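Local atomic coordinates of alpha-L-rhamnosidase (Streptomyces avermitilis, PDB entry 3W5M), a protein that hydrolyses terminal alpha-L-rhamnose from plant flavonoid glycosides and gum arabic, and binds L-rhamnose through a calcium-dependent carbohydrate-binding module. Residues S124-L129 and A457-R462; T130-L135 and V295-S300; A302-H307 and A373-P378; G394-L399 and G463-V468; S425-S430 and R442-G447. One frame throughout, in Å; residues are numbered along the deposited sequence.

Contact 1. Residues S124-L129 and A457-R462; sequences SAPAPL and AWLAVR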
# COMPACT_ATOMS: atom_id res chain seq x y z
N SER A 124 -21.11 -15.92 -1.22
CA SER A 124 -21.20 -14.89 -0.18
C SER A 124 -21.98 -15.45 0.99
O SER A 124 -22.80 -16.35 0.81
CB SER A 124 -21.98 -13.69 -0.70
OG SER A 124 -21.21 -12.86 -1.55
N ALA A 125 -21.78 -14.89 2.19
CA ALA A 125 -22.69 -15.17 3.31
C ALA A 125 -24.08 -14.58 2.96
O ALA A 125 -24.15 -13.60 2.21
CB ALA A 125 -22.17 -14.55 4.59
N PRO A 126 -25.17 -15.19 3.48
CA PRO A 126 -26.52 -14.71 3.14
C PRO A 126 -26.86 -13.36 3.80
O PRO A 126 -26.11 -12.89 4.67
CB PRO A 126 -27.41 -15.83 3.68
CG PRO A 126 -26.65 -16.34 4.86
CD PRO A 126 -25.22 -16.34 4.40
N ALA A 127 -27.97 -12.75 3.38
CA ALA A 127 -28.35 -11.39 3.78
C ALA A 127 -28.40 -11.10 5.30
O ALA A 127 -27.96 -10.03 5.72
CB ALA A 127 -29.67 -10.97 3.11
N PRO A 128 -28.90 -12.05 6.11
CA PRO A 128 -28.89 -11.84 7.56
C PRO A 128 -27.48 -11.61 8.15
O PRO A 128 -27.35 -11.03 9.24
CB PRO A 128 -29.49 -13.14 8.11
CG PRO A 128 -30.30 -13.71 7.00
CD PRO A 128 -29.68 -13.25 5.72
N LEU A 129 -26.44 -12.06 7.45
CA LEU A 129 -25.05 -11.97 7.94
C LEU A 129 -24.25 -10.82 7.29
O LEU A 129 -23.26 -10.36 7.85
CB LEU A 129 -24.33 -13.32 7.77
CG LEU A 129 -24.92 -14.55 8.49
CD1 LEU A 129 -24.05 -15.79 8.24
CD2 LEU A 129 -25.10 -14.30 9.98
N ALA A 457 -27.01 -25.30 12.45
CA ALA A 457 -27.61 -23.98 12.62
C ALA A 457 -26.85 -22.84 11.93
O ALA A 457 -27.16 -21.67 12.13
CB ALA A 457 -27.81 -23.67 14.10
N TRP A 458 -25.83 -23.18 11.14
CA TRP A 458 -25.25 -22.23 10.18
C TRP A 458 -26.22 -22.02 8.99
O TRP A 458 -27.17 -22.79 8.82
CB TRP A 458 -23.89 -22.75 9.72
CG TRP A 458 -22.81 -22.60 10.76
CD1 TRP A 458 -22.92 -22.83 12.12
CD2 TRP A 458 -21.44 -22.25 10.53
NE1 TRP A 458 -21.71 -22.60 12.73
CE2 TRP A 458 -20.79 -22.24 11.79
CE3 TRP A 458 -20.71 -21.90 9.39
CZ2 TRP A 458 -19.44 -21.91 11.93
CZ3 TRP A 458 -19.38 -21.56 9.53
CH2 TRP A 458 -18.75 -21.58 10.80
N LEU A 459 -26.01 -20.99 8.17
CA LEU A 459 -26.96 -20.71 7.08
C LEU A 459 -26.38 -21.07 5.72
O LEU A 459 -25.17 -20.98 5.53
CB LEU A 459 -27.37 -19.24 7.09
CG LEU A 459 -27.95 -18.71 8.41
CD1 LEU A 459 -28.09 -17.19 8.37
CD2 LEU A 459 -29.29 -19.40 8.69
N ALA A 460 -27.23 -21.48 4.77
CA ALA A 460 -26.77 -21.71 3.40
C ALA A 460 -26.15 -20.42 2.86
O ALA A 460 -26.69 -19.32 3.10
CB ALA A 460 -27.92 -22.16 2.49
N VAL A 461 -25.00 -20.54 2.20
CA VAL A 461 -24.43 -19.41 1.44
C VAL A 461 -25.30 -19.05 0.26
O VAL A 461 -26.21 -19.79 -0.10
CB VAL A 461 -23.00 -19.74 0.94
CG1 VAL A 461 -22.06 -19.93 2.11
CG2 VAL A 461 -23.00 -20.94 0.01
N ARG A 462 -25.06 -17.90 -0.35
CA ARG A 462 -25.76 -17.55 -1.58
C ARG A 462 -24.73 -17.40 -2.67
O ARG A 462 -23.52 -17.26 -2.40
CB ARG A 462 -26.57 -16.26 -1.38
CG ARG A 462 -25.74 -15.10 -0.86
CD ARG A 462 -26.56 -13.86 -0.61
NE ARG A 462 -26.90 -13.18 -1.85
CZ ARG A 462 -27.39 -11.95 -1.91
NH1 ARG A 462 -27.58 -11.25 -0.79
NH2 ARG A 462 -27.68 -11.42 -3.10
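S124 and R462 face each other as an antiparallel hydrogen-bonded pair. The amide S124 N donates to R462 O at 3.0 Å. The return bond, from R462 N to S124 O, has the same length. Both bonds are nearly straight. The S124 hydroxyl is used elsewhere: its OG bonds P397 O.

Apolar contacts carry the rest of the 124-129 segment. P126 brings its ring up to the strand, with CG 3.7 Å from L459 CB. P126 CG also lies 3.5 Å from A460 O. L459 meets the short helix with its CD1, 4.1 Å from L129 CG. P126 and L129 also rest on A423 of strand 422-424.

R462 adds the packing of its aliphatic stem. Its CG stands between the backbone N and the carbonyl carbon (chi1 53°), which lays the stem along the opposite backbone. R462 CD then reaches 3.8 Å from P126 CA. R462 CD is also 3.7 Å from A125 O, a carbonyl oxygen buried here without a polar partner.

The arrangement is an antiparallel beta bridge followed at once by a helix start. P126 occupies the N-cap position of helix 127-130. The bridge attaches strand 123-124 as the outermost strand of a seven-stranded antiparallel sheet, next to strand 459-463.

Contact 2. Residues T130-L135 and V295-S300; sequences TEAPSL and VAPVAS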
# COMPACT_ATOMS: atom_id res chain seq x y z
N THR A 130 -24.69 -10.36 6.12
CA THR A 130 -23.93 -9.36 5.39
C THR A 130 -24.64 -8.01 5.32
O THR A 130 -24.07 -7.02 4.84
CB THR A 130 -23.66 -9.80 3.94
OG1 THR A 130 -24.90 -10.06 3.27
CG2 THR A 130 -22.77 -11.03 3.92
N GLU A 131 -25.91 -7.96 5.74
CA GLU A 131 -26.60 -6.68 5.78
C GLU A 131 -26.90 -6.28 7.21
O GLU A 131 -27.31 -7.11 8.02
CB GLU A 131 -27.90 -6.71 4.98
CG GLU A 131 -27.74 -6.17 3.57
CD GLU A 131 -27.12 -7.18 2.63
OE1 GLU A 131 -27.89 -7.98 2.05
OE2 GLU A 131 -25.88 -7.16 2.46
N ALA A 132 -26.70 -5.01 7.51
CA ALA A 132 -27.12 -4.47 8.80
C ALA A 132 -28.64 -4.53 8.86
O ALA A 132 -29.31 -4.47 7.80
CB ALA A 132 -26.64 -3.03 8.95
N PRO A 133 -29.19 -4.68 10.08
CA PRO A 133 -30.62 -4.44 10.31
C PRO A 133 -31.00 -3.18 9.54
O PRO A 133 -30.30 -2.19 9.67
CB PRO A 133 -30.67 -4.18 11.82
CG PRO A 133 -29.58 -5.06 12.36
CD PRO A 133 -28.49 -5.08 11.32
N SER A 134 -32.04 -3.23 8.71
CA SER A 134 -32.34 -2.13 7.80
C SER A 134 -33.54 -1.27 8.23
O SER A 134 -34.31 -1.63 9.11
CB SER A 134 -32.62 -2.68 6.40
OG SER A 134 -33.98 -3.04 6.27
N LEU A 135 -33.70 -0.14 7.56
CA LEU A 135 -34.74 0.82 7.90
C LEU A 135 -36.02 0.60 7.10
O LEU A 135 -37.00 1.34 7.27
CB LEU A 135 -34.21 2.23 7.68
CG LEU A 135 -33.04 2.60 8.59
CD1 LEU A 135 -32.50 3.94 8.12
CD2 LEU A 135 -33.51 2.67 10.06
N VAL A 295 -31.71 5.10 2.25
CA VAL A 295 -30.66 5.12 3.25
C VAL A 295 -30.56 3.77 3.99
O VAL A 295 -31.56 3.23 4.41
CB VAL A 295 -30.91 6.29 4.24
CG1 VAL A 295 -30.25 6.06 5.57
CG2 VAL A 295 -30.42 7.59 3.63
N ALA A 296 -29.34 3.24 4.13
CA ALA A 296 -29.12 1.98 4.86
C ALA A 296 -27.89 2.01 5.75
O ALA A 296 -26.86 2.57 5.36
CB ALA A 296 -29.02 0.79 3.90
N PRO A 297 -27.97 1.39 6.94
CA PRO A 297 -26.78 1.25 7.77
C PRO A 297 -25.79 0.33 7.05
O PRO A 297 -26.20 -0.51 6.25
CB PRO A 297 -27.30 0.53 9.04
CG PRO A 297 -28.78 0.49 8.93
CD PRO A 297 -29.17 0.76 7.51
N VAL A 298 -24.51 0.53 7.30
CA VAL A 298 -23.44 -0.27 6.70
C VAL A 298 -23.02 -1.39 7.66
O VAL A 298 -22.79 -1.14 8.82
CB VAL A 298 -22.23 0.62 6.36
CG1 VAL A 298 -21.06 -0.23 5.85
CG2 VAL A 298 -22.62 1.67 5.33
N ALA A 299 -22.95 -2.62 7.18
CA ALA A 299 -22.44 -3.70 8.02
C ALA A 299 -21.11 -4.13 7.39
O ALA A 299 -20.98 -4.15 6.18
CB ALA A 299 -23.42 -4.86 8.10
N SER A 300 -20.13 -4.43 8.21
CA SER A 300 -18.83 -4.78 7.69
C SER A 300 -18.28 -6.04 8.35
O SER A 300 -17.10 -6.11 8.61
CB SER A 300 -17.87 -3.61 7.94
OG SER A 300 -18.27 -2.47 7.20
O HOH W 1 -29.03 -2.32 6.07
O HOH W 2 -25.99 -3.26 5.62
O HOH W 3 -32.26 0.54 5.25
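A132 sets its methyl group against two residues of the opposite segment. A132 CB is 3.6 Å from P297 CB and 3.8 Å from A299 CB. The P297 ring is also pressed against the backbone of P133, with P297 CG 3.2 Å from P133 O. That oxygen is buried here and has no polar partner. Further along, L135 and V295 lie side by side and point the same way. Their branches L135 CD1 and V295 CG1 meet at 4.0 Å. V295 CG1 is turned away from its own backbone N (chi1 157°), which brings it to the leucine.

The polar links run through water. One water accepts from A132 N at 2.7 Å and donates to P297 O. A second donates to A132 O, with a weak bond to P297 O. A third joins L135 N to V295 O, accepting from the amide and donating to the carbonyl.

The two segments run in roughly opposite directions, without regular secondary structure. They are the chains where the CBM67 module, whose limits are inferred, begins and ends. The V295 side chain is about 4 Å, at nearest atoms, from that of W203, a rhamnose-binding residue of this module.

Contact 3. Residues A302-H307 and A373-P378; sequences ANQLRH and AAYVAP
L305 and A374 exchange two backbone hydrogen bonds. A374 N donates to L305 O at 2.8 Å, and L305 N donates to A374 O at 2.9 Å. Two residues along each strand, V376 N donates to N303 O, in the plane of that carbonyl. The return bond from N303 N to V376 O is weak and bent (123°). A water supports this end: it donates to V376 O and accepts from N303 ND2, which also bonds L129 O.

One side-chain bond is added. Q304 NE2 donates to Y375 OH at 3.0 Å, with the hydroxyl oxygen close to the amide plane. The glutamine chain is extended beyond CG (chi2 178°) and runs alongside the tyrosine. Q304 CG comes 3.4 Å from Y375 CE1. Amide and ring planes are turned 55° apart. Q304 OE1 has its own partner in T445 OG1, and both polar atoms of the amide are thus engaged. A phenylalanine in place of Y375 would probably leave Q304 NE2 without this acceptor and the amide less firmly fixed.

On the other face, L305 and V376 cross at about a right angle, with CD1 of the leucine 3.9 Å from CG2 of the valine. V376 and A374 also touch L399 of the facing sheet. Beside N303, A302 CB meets A377 CB at 3.8 Å. This is a buried antiparallel strand pair inside a beta-sandwich.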
# COMPACT_ATOMS: atom_id res chain seq x y z
N ALA A 302 -16.77 -9.77 9.02
CA ALA A 302 -15.95 -10.79 8.33
C ALA A 302 -16.56 -12.10 8.71
O ALA A 302 -16.26 -12.64 9.79
CB ALA A 302 -14.51 -10.77 8.77
N ASN A 303 -17.47 -12.58 7.88
CA ASN A 303 -18.20 -13.84 8.21
C ASN A 303 -17.39 -15.10 8.02
O ASN A 303 -16.40 -15.11 7.32
CB ASN A 303 -19.49 -13.93 7.40
CG ASN A 303 -20.52 -12.89 7.82
OD1 ASN A 303 -21.03 -12.91 8.92
ND2 ASN A 303 -20.83 -11.96 6.93
N GLN A 304 -17.82 -16.18 8.67
CA GLN A 304 -17.23 -17.49 8.49
C GLN A 304 -17.97 -18.34 7.46
O GLN A 304 -19.19 -18.42 7.50
CB GLN A 304 -17.23 -18.21 9.83
CG GLN A 304 -16.38 -17.49 10.89
CD GLN A 304 -16.41 -18.19 12.24
OE1 GLN A 304 -17.34 -18.96 12.56
NE2 GLN A 304 -15.42 -17.89 13.07
N LEU A 305 -17.23 -18.95 6.54
CA LEU A 305 -17.81 -19.84 5.52
C LEU A 305 -17.08 -21.17 5.59
O LEU A 305 -15.88 -21.22 5.83
CB LEU A 305 -17.69 -19.21 4.13
CG LEU A 305 -18.65 -18.08 3.75
CD1 LEU A 305 -18.47 -16.80 4.54
CD2 LEU A 305 -18.37 -17.75 2.28
N ARG A 306 -17.80 -22.29 5.43
CA ARG A 306 -17.12 -23.58 5.56
C ARG A 306 -17.82 -24.65 4.76
O ARG A 306 -19.01 -24.53 4.46
CB ARG A 306 -17.05 -24.06 7.02
CG ARG A 306 -18.40 -24.48 7.60
CD ARG A 306 -18.29 -24.83 9.09
NE ARG A 306 -17.20 -25.76 9.41
CZ ARG A 306 -17.29 -27.09 9.42
NH1 ARG A 306 -18.42 -27.68 9.06
NH2 ARG A 306 -16.23 -27.81 9.75
N HIS A 307 -17.06 -25.71 4.51
CA HIS A 307 -17.52 -26.87 3.79
C HIS A 307 -16.75 -28.11 4.25
O HIS A 307 -15.51 -28.13 4.19
CB HIS A 307 -17.27 -26.65 2.31
CG HIS A 307 -17.64 -27.81 1.45
ND1 HIS A 307 -18.91 -28.36 1.43
CD2 HIS A 307 -16.92 -28.50 0.54
CE1 HIS A 307 -18.95 -29.35 0.55
NE2 HIS A 307 -17.75 -29.47 0.01
N ALA A 373 -12.36 -23.90 5.06
CA ALA A 373 -13.09 -22.84 5.74
C ALA A 373 -12.44 -21.50 5.40
O ALA A 373 -11.27 -21.47 5.08
CB ALA A 373 -13.02 -23.05 7.22
N ALA A 374 -13.21 -20.42 5.48
CA ALA A 374 -12.60 -19.09 5.25
C ALA A 374 -13.33 -17.99 6.00
O ALA A 374 -14.54 -18.07 6.17
CB ALA A 374 -12.52 -18.76 3.74
N TYR A 375 -12.59 -16.96 6.43
CA TYR A 375 -13.17 -15.68 6.79
C TYR A 375 -13.23 -14.88 5.50
O TYR A 375 -12.31 -14.98 4.69
CB TYR A 375 -12.27 -14.91 7.73
CG TYR A 375 -12.34 -15.42 9.15
CD1 TYR A 375 -13.48 -15.17 9.93
CD2 TYR A 375 -11.28 -16.09 9.73
CE1 TYR A 375 -13.57 -15.64 11.23
CE2 TYR A 375 -11.35 -16.56 11.05
CZ TYR A 375 -12.51 -16.32 11.78
OH TYR A 375 -12.66 -16.78 13.10
N VAL A 376 -14.32 -14.15 5.34
CA VAL A 376 -14.52 -13.28 4.16
C VAL A 376 -14.93 -11.87 4.61
O VAL A 376 -15.99 -11.72 5.22
CB VAL A 376 -15.60 -13.85 3.22
CG1 VAL A 376 -15.70 -12.94 1.97
CG2 VAL A 376 -15.28 -15.27 2.87
N ALA A 377 -14.12 -10.85 4.29
CA ALA A 377 -14.33 -9.48 4.82
C ALA A 377 -14.48 -8.46 3.69
O ALA A 377 -14.11 -8.75 2.58
CB ALA A 377 -13.12 -9.05 5.67
N PRO A 378 -14.97 -7.24 4.00
CA PRO A 378 -15.17 -6.19 2.95
C PRO A 378 -13.93 -5.66 2.23
O PRO A 378 -14.00 -5.46 1.01
CB PRO A 378 -15.86 -5.05 3.72
CG PRO A 378 -16.45 -5.73 4.94
CD PRO A 378 -15.46 -6.78 5.32
O HOH W 4 -18.74 -11.70 4.56

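Contact 4. Residues G394-L399 and G463-V468; sequences GERPAL and GADNDV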
# COMPACT_ATOMS: atom_id res chain seq x y z
N GLY A 394 -18.69 -2.92 -4.74
CA GLY A 394 -19.84 -3.80 -4.51
C GLY A 394 -20.26 -3.69 -3.06
O GLY A 394 -19.59 -3.01 -2.25
N GLU A 395 -21.35 -4.37 -2.71
CA GLU A 395 -21.96 -4.20 -1.38
C GLU A 395 -21.59 -5.30 -0.40
O GLU A 395 -21.62 -5.07 0.81
CB GLU A 395 -23.49 -4.23 -1.48
CG GLU A 395 -24.10 -3.27 -2.48
CD GLU A 395 -24.38 -1.90 -1.90
OE1 GLU A 395 -24.82 -1.82 -0.73
OE2 GLU A 395 -24.17 -0.89 -2.61
N ARG A 396 -21.31 -6.49 -0.93
CA ARG A 396 -21.09 -7.67 -0.09
C ARG A 396 -19.86 -8.38 -0.59
O ARG A 396 -19.67 -8.53 -1.81
CB ARG A 396 -22.26 -8.66 -0.21
CG ARG A 396 -23.55 -8.20 0.43
CD ARG A 396 -24.74 -8.99 -0.08
NE ARG A 396 -25.80 -8.08 -0.50
CZ ARG A 396 -25.91 -7.56 -1.72
NH1 ARG A 396 -25.02 -7.88 -2.66
NH2 ARG A 396 -26.90 -6.74 -2.02
N PRO A 397 -19.02 -8.86 0.35
CA PRO A 397 -17.88 -9.62 -0.15
C PRO A 397 -18.19 -11.05 -0.61
O PRO A 397 -19.16 -11.69 -0.15
CB PRO A 397 -16.89 -9.59 1.03
CG PRO A 397 -17.74 -9.38 2.22
CD PRO A 397 -18.91 -8.55 1.78
N ALA A 398 -17.35 -11.54 -1.50
CA ALA A 398 -17.50 -12.85 -2.07
C ALA A 398 -16.18 -13.61 -2.13
O ALA A 398 -15.12 -13.00 -2.26
CB ALA A 398 -18.14 -12.75 -3.47
N LEU A 399 -16.27 -14.93 -2.04
CA LEU A 399 -15.13 -15.86 -2.05
C LEU A 399 -15.16 -16.75 -3.29
O LEU A 399 -16.21 -17.25 -3.69
CB LEU A 399 -15.20 -16.77 -0.80
CG LEU A 399 -14.13 -17.86 -0.69
CD1 LEU A 399 -12.74 -17.32 -0.41
CD2 LEU A 399 -14.54 -18.91 0.36
N GLY A 463 -25.17 -17.49 -3.92
CA GLY A 463 -24.32 -17.10 -5.02
C GLY A 463 -24.19 -15.60 -4.87
O GLY A 463 -25.15 -14.92 -4.49
N ALA A 464 -22.99 -15.10 -5.13
CA ALA A 464 -22.70 -13.68 -5.08
C ALA A 464 -23.39 -12.95 -6.23
O ALA A 464 -23.55 -13.51 -7.31
CB ALA A 464 -21.21 -13.49 -5.18
N ASP A 465 -23.80 -11.72 -5.99
CA ASP A 465 -24.47 -10.92 -7.01
C ASP A 465 -23.53 -9.84 -7.52
O ASP A 465 -23.94 -8.88 -8.18
CB ASP A 465 -25.76 -10.30 -6.45
CG ASP A 465 -25.50 -9.15 -5.49
OD1 ASP A 465 -24.57 -9.26 -4.66
OD2 ASP A 465 -26.22 -8.13 -5.56
N ASN A 466 -22.26 -10.02 -7.17
CA ASN A 466 -21.18 -9.15 -7.58
C ASN A 466 -20.90 -9.26 -9.08
O ASN A 466 -20.94 -10.35 -9.66
CB ASN A 466 -19.90 -9.55 -6.81
CG ASN A 466 -20.12 -9.70 -5.29
OD1 ASN A 466 -21.11 -10.26 -4.83
ND2 ASN A 466 -19.17 -9.21 -4.52
N ASP A 467 -20.61 -8.12 -9.72
CA ASP A 467 -20.06 -8.14 -11.07
C ASP A 467 -18.82 -9.03 -11.09
O ASP A 467 -18.00 -8.98 -10.18
CB ASP A 467 -19.69 -6.72 -11.51
CG ASP A 467 -20.90 -5.78 -11.56
OD1 ASP A 467 -21.82 -6.02 -12.38
OD2 ASP A 467 -20.92 -4.81 -10.79
N VAL A 468 -18.70 -9.87 -12.11
CA VAL A 468 -17.57 -10.75 -12.27
C VAL A 468 -16.42 -9.96 -12.89
O VAL A 468 -16.60 -9.32 -13.94
CB VAL A 468 -17.92 -11.95 -13.21
CG1 VAL A 468 -16.70 -12.82 -13.44
CG2 VAL A 468 -19.06 -12.78 -12.65
O HOH W 5 -21.84 -7.31 -3.96
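R396 meets the 463-468 segment in two ways, by its guanidinium group and by its backbone carbonyl. The guanidinium forms a salt bridge with D465. D465 OD1 lies at the edge of the R396 guanidinium, near its plane, 2.5 Å from R396 NH1. This is short for such a pair, and its exact length is doubtful. The guanidinium and carboxylate planes are 61° apart, so the ions do not lie flat to each other. The arginine chain bends at chi3 (-130°), which brings NH1 to the aspartate. E395 CB lies over one guanidinium face, offset toward the rim. R396 NE makes a second salt bridge, with E131.

N466 holds the carbonyl. N466 ND2 donates to R396 O at 2.8 Å. The nitrogen lies almost in line with the C=O bond, though the contact bends at the hydrogen (149°). N466 ND2 is also 3.8 Å from A398 CB and makes a weak hydrogen bond with Y381 OH. A leucine in place of N466 would probably leave R396 O without its side-chain donor and the loop less firmly tied to the strand start.

A398 adds the apolar part. A398 CB meets A464 CB at 3.6 Å. A water accepts from R396 N and donates weakly to D465 OD1.

W122 touches both alanines and continues this small apolar patch. L399 pairs by backbone with I123. The 394-399 segment leads into strand 398-407 of the five-stranded mixed sheet. The 463-468 segment forms part of the connection from strand 459-463 to strand 471-474, and so passes from one sheet of the sandwich to the other.

Contact 5. Residues S425-S430 and R442-G447; sequences SGPIVS and RKETAG
P427 and G426 pack closely against the backbone of K443. The K443 carbonyl oxygen lies 3.4 Å from G426 C. G426 CA also makes a CA-H...O contact with K443 O, at 3.5 Å. The glycine has a positive phi (64°), and a side chain at this position would collide with P427 CD. In return, K443 CB sits 3.5 Å from G426 O. K443 CB also stands 3.8 Å from P427 CA. Beside this, the P427 ring meets the stem of E444, with P427 CG 3.9 Å from E444 CG. The two side chains cross at about a right angle. The buried proline also rests on Q304, Y375 and Y439, so several strands enclose it.

The outer side is looser. K443 stretches out fully, with every torsion beyond CG near 180°. Its chain passes V429 at about a right angle, and K443 NZ comes only to 4.1 Å from V429 CG2. Both residues are exposed. V429 and S430 together face T438, in a classic beta bulge at this edge of the ten-stranded sheet.

The two segments share no hydrogen bond. Contacts of carbon with carbon, and of carbon with carbonyl oxygen, do the work. The E444 carboxylate serves elsewhere: E444 OE2 bonds Y439 OH, and E444 OE1 makes a salt bridge with K554. The chemistry therefore implies that shape, above all the glycine backbone and the proline ring, joins the two segments. The carboxylate of E444 probably ties its own loop to strand 436-440 and to the loop holding K554.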
# COMPACT_ATOMS: atom_id res chain seq x y z
N SER A 425 -21.94 -15.87 11.55
CA SER A 425 -21.32 -14.57 11.87
C SER A 425 -19.94 -14.73 12.53
O SER A 425 -18.99 -14.05 12.15
CB SER A 425 -22.26 -13.71 12.72
OG SER A 425 -22.78 -14.47 13.79
N GLY A 426 -19.81 -15.66 13.48
CA GLY A 426 -18.51 -15.83 14.16
C GLY A 426 -18.11 -14.58 14.96
O GLY A 426 -18.94 -13.75 15.22
N PRO A 427 -16.82 -14.45 15.33
CA PRO A 427 -16.43 -13.39 16.26
C PRO A 427 -16.08 -12.03 15.63
O PRO A 427 -16.02 -11.02 16.34
CB PRO A 427 -15.18 -13.96 16.91
CG PRO A 427 -14.57 -14.86 15.90
CD PRO A 427 -15.70 -15.37 15.03
N ILE A 428 -15.82 -12.00 14.32
CA ILE A 428 -15.40 -10.71 13.74
C ILE A 428 -16.61 -9.87 13.34
O ILE A 428 -17.12 -9.97 12.21
CB ILE A 428 -14.41 -10.89 12.57
CG1 ILE A 428 -13.38 -11.94 12.94
CG2 ILE A 428 -13.76 -9.53 12.28
CD1 ILE A 428 -12.32 -12.27 11.89
N VAL A 429 -17.05 -9.03 14.28
CA VAL A 429 -18.28 -8.26 14.19
C VAL A 429 -18.17 -7.17 13.13
O VAL A 429 -19.11 -6.91 12.37
CB VAL A 429 -18.58 -7.62 15.58
CG1 VAL A 429 -19.81 -6.76 15.53
CG2 VAL A 429 -18.73 -8.74 16.62
N SER A 430 -17.00 -6.56 13.05
CA SER A 430 -16.80 -5.50 12.08
C SER A 430 -15.34 -5.53 11.63
O SER A 430 -14.44 -5.77 12.43
CB SER A 430 -17.13 -4.17 12.73
OG SER A 430 -17.11 -3.16 11.76
N ARG A 442 -16.35 -14.18 22.58
CA ARG A 442 -17.48 -14.99 23.04
C ARG A 442 -18.24 -15.60 21.88
O ARG A 442 -18.94 -16.60 22.05
CB ARG A 442 -18.41 -14.16 23.87
CG ARG A 442 -17.77 -13.80 25.22
CD ARG A 442 -18.61 -12.79 25.96
NE ARG A 442 -18.93 -11.68 25.09
CZ ARG A 442 -19.71 -10.67 25.44
NH1 ARG A 442 -20.25 -10.64 26.65
NH2 ARG A 442 -19.95 -9.69 24.59
N LYS A 443 -18.09 -14.99 20.71
CA LYS A 443 -18.79 -15.42 19.52
C LYS A 443 -17.96 -16.40 18.69
O LYS A 443 -18.35 -16.73 17.56
CB LYS A 443 -19.22 -14.21 18.70
CG LYS A 443 -20.32 -13.39 19.33
CD LYS A 443 -20.62 -12.15 18.51
CE LYS A 443 -21.84 -11.41 19.07
NZ LYS A 443 -22.11 -10.04 18.51
N GLU A 444 -16.84 -16.86 19.23
CA GLU A 444 -16.05 -17.90 18.59
C GLU A 444 -16.86 -19.20 18.45
O GLU A 444 -17.69 -19.52 19.30
CB GLU A 444 -14.74 -18.15 19.34
CG GLU A 444 -13.67 -17.11 19.01
CD GLU A 444 -12.45 -17.18 19.90
OE1 GLU A 444 -12.36 -18.11 20.74
OE2 GLU A 444 -11.57 -16.29 19.75
N THR A 445 -16.60 -19.93 17.37
CA THR A 445 -17.26 -21.22 17.14
C THR A 445 -16.15 -22.25 17.10
O THR A 445 -15.66 -22.63 16.03
CB THR A 445 -18.12 -21.19 15.84
OG1 THR A 445 -17.28 -20.81 14.75
CG2 THR A 445 -19.22 -20.17 15.96
N ALA A 446 -15.73 -22.70 18.28
CA ALA A 446 -14.59 -23.60 18.35
C ALA A 446 -14.74 -24.84 17.48
O ALA A 446 -15.78 -25.53 17.51
CB ALA A 446 -14.34 -24.00 19.81
N GLY A 447 -13.70 -25.12 16.70
CA GLY A 447 -13.64 -26.34 15.89
C GLY A 447 -14.13 -26.17 14.45
O GLY A 447 -14.12 -27.13 13.67

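How the contacts relate
Contacts 1 and 3 share the seven-stranded sheet, with centres 10 Å apart, and L129 O probably accepts from N303 ND2 (3.1 Å). Residues 130-135 follow 124-129, and both segments of contact 2 fall between those of contact 1. Contact 2 reaches contact 4 through the salt bridge of E131 OE2 with R396 NE, 3.1 Å. Contact 5 meets contact 3 where A302 N probably bonds I428 O (3.2 Å). The nearest atoms of contacts 4 and 5 are about 10 Å apart. In contact 2, the V295 side chain is about 9 Å from that of D179, which binds rhamnose and calcium, and about 13 Å from the ion. The other contacts lie away from the known sites.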